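Local coordinates for protein adenosine deaminase 1 (Arthrobacter aurescens, PDB 3RYS) that probably catalyses the zinc-dependent hydrolytic deamination of adenine to hypoxanthine, a step of purine salvage, at residues E55-D58 and L59-L63; A113-T116 and C117-V121; G286-V289 and D290-F293. All blocks are in the same frame, centred on the assembly; numbering follows the deposited sequence.

Contact 1: E55-D58 and L59-L63. With ADE (adenine), chain D.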
# COMPACT_ATOMS: atom_id res chain seq x y z
N GLU A 55 -17.05 -8.03 -6.22
CA GLU A 55 -16.50 -9.00 -7.15
C GLU A 55 -15.87 -8.27 -8.33
O GLU A 55 -16.58 -7.82 -9.23
CB GLU A 55 -17.55 -9.99 -7.63
CG GLU A 55 -16.95 -11.15 -8.40
CD GLU A 55 -18.00 -12.06 -9.02
OE1 GLU A 55 -19.17 -11.62 -9.14
OE2 GLU A 55 -17.66 -13.21 -9.38
N PHE A 56 -14.55 -8.16 -8.33
CA PHE A 56 -13.85 -7.34 -9.31
C PHE A 56 -13.44 -8.14 -10.54
O PHE A 56 -13.32 -9.36 -10.48
CB PHE A 56 -12.64 -6.65 -8.67
CG PHE A 56 -12.97 -5.97 -7.37
CD1 PHE A 56 -13.71 -4.81 -7.35
CD2 PHE A 56 -12.54 -6.50 -6.16
CE1 PHE A 56 -14.02 -4.18 -6.16
CE2 PHE A 56 -12.84 -5.88 -4.97
CZ PHE A 56 -13.58 -4.72 -4.96
N THR A 57 -13.23 -7.43 -11.64
CA THR A 57 -12.91 -8.04 -12.92
C THR A 57 -11.51 -7.66 -13.37
O THR A 57 -10.86 -8.39 -14.11
CB THR A 57 -13.91 -7.58 -13.99
OG1 THR A 57 -15.24 -7.65 -13.46
CG2 THR A 57 -13.81 -8.46 -15.23
N ASP A 58 -11.07 -6.49 -12.92
CA ASP A 58 -9.76 -5.94 -13.24
C ASP A 58 -9.50 -4.76 -12.32
O ASP A 58 -10.32 -4.46 -11.46
CB ASP A 58 -9.68 -5.52 -14.72
CG ASP A 58 -10.75 -4.50 -15.11
OD1 ASP A 58 -11.59 -4.13 -14.26
OD2 ASP A 58 -10.76 -4.07 -16.28
N LEU A 59 -8.36 -4.10 -12.48
CA LEU A 59 -8.02 -2.97 -11.63
C LEU A 59 -9.11 -1.90 -11.67
O LEU A 59 -9.49 -1.35 -10.63
CB LEU A 59 -6.68 -2.35 -12.02
CG LEU A 59 -6.25 -1.13 -11.19
CD1 LEU A 59 -6.15 -1.50 -9.72
CD2 LEU A 59 -4.94 -0.55 -11.70
N GLN A 60 -9.60 -1.62 -12.87
CA GLN A 60 -10.54 -0.52 -13.08
C GLN A 60 -11.85 -0.72 -12.31
O GLN A 60 -12.31 0.19 -11.62
CB GLN A 60 -10.81 -0.32 -14.57
CG GLN A 60 -11.55 0.97 -14.88
CD GLN A 60 -10.87 2.20 -14.29
OE1 GLN A 60 -9.72 2.49 -14.60
NE2 GLN A 60 -11.60 2.92 -13.45
N SER A 61 -12.44 -1.90 -12.43
CA SER A 61 -13.69 -2.19 -11.74
C SER A 61 -13.55 -1.93 -10.25
O SER A 61 -14.49 -1.47 -9.59
CB SER A 61 -14.14 -3.64 -11.99
OG SER A 61 -13.28 -4.56 -11.33
N PHE A 62 -12.36 -2.20 -9.72
CA PHE A 62 -12.08 -1.96 -8.31
C PHE A 62 -11.98 -0.47 -8.02
O PHE A 62 -12.65 0.03 -7.12
CB PHE A 62 -10.79 -2.65 -7.90
CG PHE A 62 -10.09 -1.99 -6.75
CD1 PHE A 62 -10.59 -2.10 -5.45
CD2 PHE A 62 -8.94 -1.24 -6.95
CE1 PHE A 62 -9.96 -1.49 -4.38
CE2 PHE A 62 -8.30 -0.62 -5.89
CZ PHE A 62 -8.81 -0.74 -4.60
N LEU A 63 -11.14 0.23 -8.77
CA LEU A 63 -10.97 1.67 -8.60
C LEU A 63 -12.33 2.37 -8.56
O LEU A 63 -12.55 3.26 -7.74
CB LEU A 63 -10.09 2.25 -9.71
CG LEU A 63 -8.59 1.93 -9.67
CD1 LEU A 63 -7.87 2.52 -10.88
CD2 LEU A 63 -7.96 2.44 -8.39
N9 ADE D . -5.20 2.52 -6.09
C8 ADE D . -5.41 1.90 -4.88
N7 ADE D . -4.91 0.68 -4.81
C5 ADE D . -4.34 0.49 -6.06
C6 ADE D . -3.65 -0.60 -6.63
N6 ADE D . -3.42 -1.74 -5.97
N1 ADE D . -3.21 -0.47 -7.90
C2 ADE D . -3.45 0.68 -8.55
N3 ADE D . -4.09 1.77 -8.13
C4 ADE D . -4.51 1.61 -6.86

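Contact 2: A113-T116 and C117-V121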
# COMPACT_ATOMS: atom_id res chain seq x y z
N ALA A 113 -10.79 20.04 0.86
CA ALA A 113 -9.50 20.73 0.85
C ALA A 113 -8.32 19.81 1.21
O ALA A 113 -8.49 18.83 1.93
CB ALA A 113 -9.54 21.93 1.78
N LEU A 114 -7.14 20.14 0.71
CA LEU A 114 -5.91 19.43 1.07
C LEU A 114 -5.72 19.50 2.57
O LEU A 114 -5.34 18.52 3.21
CB LEU A 114 -4.70 20.06 0.39
CG LEU A 114 -4.33 19.57 -1.00
CD1 LEU A 114 -3.29 20.48 -1.63
CD2 LEU A 114 -3.83 18.14 -0.91
N GLU A 115 -5.98 20.68 3.12
CA GLU A 115 -5.90 20.90 4.56
C GLU A 115 -6.68 19.82 5.30
O GLU A 115 -6.20 19.25 6.27
CB GLU A 115 -6.44 22.28 4.90
CG GLU A 115 -6.39 22.65 6.38
CD GLU A 115 -5.08 23.33 6.77
OE1 GLU A 115 -4.32 23.72 5.86
OE2 GLU A 115 -4.83 23.46 7.99
N THR A 116 -7.89 19.53 4.82
CA THR A 116 -8.78 18.58 5.47
C THR A 116 -8.28 17.14 5.44
O THR A 116 -8.22 16.48 6.48
CB THR A 116 -10.21 18.62 4.87
OG1 THR A 116 -10.74 19.94 5.00
CG2 THR A 116 -11.12 17.63 5.59
N CYS A 117 -7.94 16.64 4.26
CA CYS A 117 -7.50 15.25 4.14
C CYS A 117 -6.12 15.01 4.77
O CYS A 117 -5.92 14.02 5.46
CB CYS A 117 -7.58 14.73 2.70
SG CYS A 117 -6.68 15.65 1.42
N VAL A 118 -5.19 15.93 4.54
CA VAL A 118 -3.85 15.81 5.14
C VAL A 118 -3.89 15.88 6.67
O VAL A 118 -3.34 15.02 7.35
CB VAL A 118 -2.88 16.88 4.62
CG1 VAL A 118 -1.52 16.73 5.28
CG2 VAL A 118 -2.76 16.80 3.10
N ASN A 119 -4.54 16.91 7.20
CA ASN A 119 -4.66 17.05 8.65
C ASN A 119 -5.35 15.85 9.30
O ASN A 119 -4.93 15.39 10.36
CB ASN A 119 -5.40 18.34 9.02
CG ASN A 119 -4.58 19.59 8.74
OD1 ASN A 119 -3.40 19.51 8.40
ND2 ASN A 119 -5.21 20.75 8.90
N GLY A 120 -6.42 15.37 8.67
CA GLY A 120 -7.17 14.25 9.20
C GLY A 120 -6.30 13.02 9.43
O GLY A 120 -6.33 12.42 10.50
N VAL A 121 -5.53 12.66 8.41
CA VAL A 121 -4.65 11.50 8.50
C VAL A 121 -3.48 11.76 9.45
O VAL A 121 -3.26 11.00 10.38
CB VAL A 121 -4.10 11.12 7.11
CG1 VAL A 121 -3.12 9.96 7.23
CG2 VAL A 121 -5.23 10.77 6.16

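Contact 3: G286-V289 and D290-F293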
# COMPACT_ATOMS: atom_id res chain seq x y z
N GLY A 286 -10.48 -8.48 1.30
CA GLY A 286 -10.83 -9.44 2.33
C GLY A 286 -9.71 -9.89 3.25
O GLY A 286 -9.63 -11.08 3.59
N GLY A 287 -8.86 -8.97 3.67
CA GLY A 287 -7.77 -9.33 4.55
C GLY A 287 -6.64 -8.32 4.68
O GLY A 287 -6.30 -7.60 3.73
N TYR A 288 -6.05 -8.28 5.87
CA TYR A 288 -4.92 -7.41 6.14
C TYR A 288 -3.61 -8.18 5.93
O TYR A 288 -3.63 -9.29 5.41
CB TYR A 288 -5.04 -6.84 7.56
CG TYR A 288 -6.23 -5.91 7.69
CD1 TYR A 288 -7.53 -6.41 7.77
CD2 TYR A 288 -6.06 -4.53 7.70
CE1 TYR A 288 -8.61 -5.56 7.87
CE2 TYR A 288 -7.14 -3.67 7.80
CZ TYR A 288 -8.41 -4.19 7.88
OH TYR A 288 -9.48 -3.32 7.98
N VAL A 289 -2.48 -7.59 6.30
CA VAL A 289 -1.21 -8.25 6.03
C VAL A 289 -1.17 -9.65 6.65
O VAL A 289 -0.78 -10.61 6.00
CB VAL A 289 -0.00 -7.41 6.50
CG1 VAL A 289 0.03 -7.32 8.02
CG2 VAL A 289 1.29 -8.01 5.97
N ASP A 290 -1.59 -9.76 7.91
CA ASP A 290 -1.58 -11.05 8.60
C ASP A 290 -2.48 -12.06 7.89
O ASP A 290 -2.22 -13.26 7.93
CB ASP A 290 -1.97 -10.90 10.07
CG ASP A 290 -3.40 -10.42 10.26
OD1 ASP A 290 -4.28 -11.25 10.59
OD2 ASP A 290 -3.65 -9.20 10.08
N ASP A 291 -3.53 -11.57 7.24
CA ASP A 291 -4.39 -12.42 6.43
C ASP A 291 -3.66 -12.87 5.18
O ASP A 291 -3.81 -14.01 4.74
CB ASP A 291 -5.68 -11.70 6.06
CG ASP A 291 -6.62 -11.54 7.25
OD1 ASP A 291 -6.88 -12.55 7.95
OD2 ASP A 291 -7.08 -10.40 7.48
N ASN A 292 -2.87 -11.97 4.59
CA ASN A 292 -2.06 -12.33 3.43
C ASN A 292 -1.07 -13.42 3.80
O ASN A 292 -0.87 -14.37 3.04
CB ASN A 292 -1.34 -11.11 2.85
CG ASN A 292 -2.25 -10.25 1.98
OD1 ASN A 292 -2.21 -10.34 0.75
ND2 ASN A 292 -3.06 -9.41 2.61
N PHE A 293 -0.45 -13.29 4.96
CA PHE A 293 0.49 -14.31 5.42
C PHE A 293 -0.22 -15.64 5.65
O PHE A 293 0.23 -16.68 5.18
CB PHE A 293 1.20 -13.87 6.70
CG PHE A 293 2.41 -13.02 6.46
CD1 PHE A 293 2.33 -11.64 6.51
CD2 PHE A 293 3.63 -13.60 6.19
CE1 PHE A 293 3.44 -10.86 6.29
CE2 PHE A 293 4.75 -12.83 5.97
CZ PHE A 293 4.66 -11.45 6.02
O HOH W 1 -5.32 -8.03 1.21

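Contact 1: E55-D58 and L59-L63
A helix N-cap, made by Asp58 and Ser61, with an aromatic pair of Phe56 and Phe62 beside it, sits where a loop turns into helix 59-69, next to the adenine pocket of this TIM-barrel deaminase. Asp58 is the N-cap residue: with CG between its backbone N and carbonyl carbon (chi1 57°), OD1 accepts from Ser61 N at 3.0 Å, on the syn side but well out of the carboxylate plane. Ser61 OG works both ways, taking a nearly straight bond from Thr57 N at 2.9 Å and donating to Asp58 O at 3.0 Å, so the chain entering the helix is gripped twice by one hydroxyl. Beside this polar turn the rings form a T-shaped pair with planes at 89°, the edge of Phe62 facing the face of Phe56. Phe62 CB also sits over that face, 4.1 Å from the ring centroid, in a CH-pi contact. The adenine meets Leu59 CD1, Leu63 CD2 and, near its N7 at 3.8 Å, Phe62 CE2. Around the cap, Leu59 N is hydrogen-bonded to Glu203, in the loop after strand 195-200, and Phe62 meets, edge-to-face, Tyr284 from the loop between strand 275-277 and helix 289-300.

Contact 2: A113-T116 and C117-V121
The amide of Asn119 comes up against the side chain of Glu115 one turn earlier, its ND2 lying 3.4 Å from Glu115 CG and donating to Glu115 OE2 at 2.9 Å. This is an i to i+4 pair on the first turns of the alpha-helix 114-125, which belongs to the helical layer around the TIM barrel and lies in the connection between strands 95-102 and 135-143. Glu115 reaches its partner by bending: CG extends away from the backbone N (chi1 -179°), and the chain then bends at chi2 (89°), which carries the carboxylate forward along the helix, toward Asn119. The two flat groups stand almost perpendicular. Asn119 keeps the acceptor in its own amide plane, whereas OE2 is met from above the carboxylate plane. A negative side chain in the first turn would also be favoured by the helix dipole. Beneath the pair, Asn119 N bonds to Glu115 O, and the same pattern joins Cys117 N to Ala113 O, Val118 N to Leu114 O and Gly120 N to Thr116 O. Ala113 is the N-cap. Leu114 and Val118 pack on Leu158 of helix 148-160, while Thr116 and Cys117 touch Phe79 of helix 76-92. That second helix also supplies Thr80 OG1, hydrogen-bonded to Gly120 O. Within the helix, Leu114 CD2 merely grazes its followers, at 4.4 Å from both Cys117 SG and Val118 CG2. The thiol of Cys117, with SG set between the backbone N and carbonyl carbon (chi1 56°), turns back toward the start of the helix, where SG lies 3.6 Å from Leu114 O and 3.7 Å from Ala113 O.

Contact 3: G286-V289 and D290-F293
Asp291 reaches back over the start of helix 289-300 to take the backbone N-H of Tyr288. Its CG lies beside its own backbone N (chi1 -72°), which brings OD2 to 2.9 Å from Tyr288 N, and the bond uses the anti lone pair of that oxygen. Tyr288 is the N-cap and Asp291 the third residue of the helix, so this bond is one half of a capping box. The same OD2 lies 3.2 Å from Gly287 CA, an approach possible because the glycine carries no CB on the side facing Asp291. OD2 also comes to the edge of the tyrosine ring, near its plane, while the carboxylate itself is turned about 50° from the ring. Asn292 holds the other end of the N-cap residue: Tyr288 O takes two bonds, Asn292 N nearly in line with the C=O and Asn292 ND2, also at 2.9 Å, from above the carbonyl plane. ND2 stays in its own amide plane and donates besides to a water at 3.0 Å, which also bonds to Gly287 O, while OD1 accepts from Leu249 N. With partners on both its oxygen and its nitrogen, the amide is fixed in rotation. Asp290 turns elsewhere, its OD2 forming a salt bridge with Arg89, whose charge would probably help to offset the acidic cluster at this helix start. In the first helical residue, Val289, CG2 is anti to the backbone N (chi1 68° for CG1) and lies 3.6 Å from CE1 of Phe293, one turn later; the two side chains lie side by side, and both touch Val15. The arrangement is a capped helix start in the beta-alpha connection after strand 275-277 of a TIM barrel, whose loop carries the zinc ligand Asp280; the helix packs on strands 15-17 and 275-277.

All three contacts are local ones at the beginnings of helices. In each the apolar residues are buried (Phe56 and Phe62; Cys117 and Val118; Val289 and Phe293), while the Glu115-Asn119 pair of contact 2 lies on its outer side. Contacts 1 and 3 tie a loop to the helix it enters, near the active site; contact 2 runs from the N-cap into the first turns of one helix, away from the annotated sites. Contact 1 alone touches the adenine. Its cap is an aspartate in front of the helix, whereas contact 3 reverses the scheme with an acid inside the first turn. Contacts 1 and 3 approach to about 7 Å between nearest atoms; contact 2 stays about 14 Å or more from either.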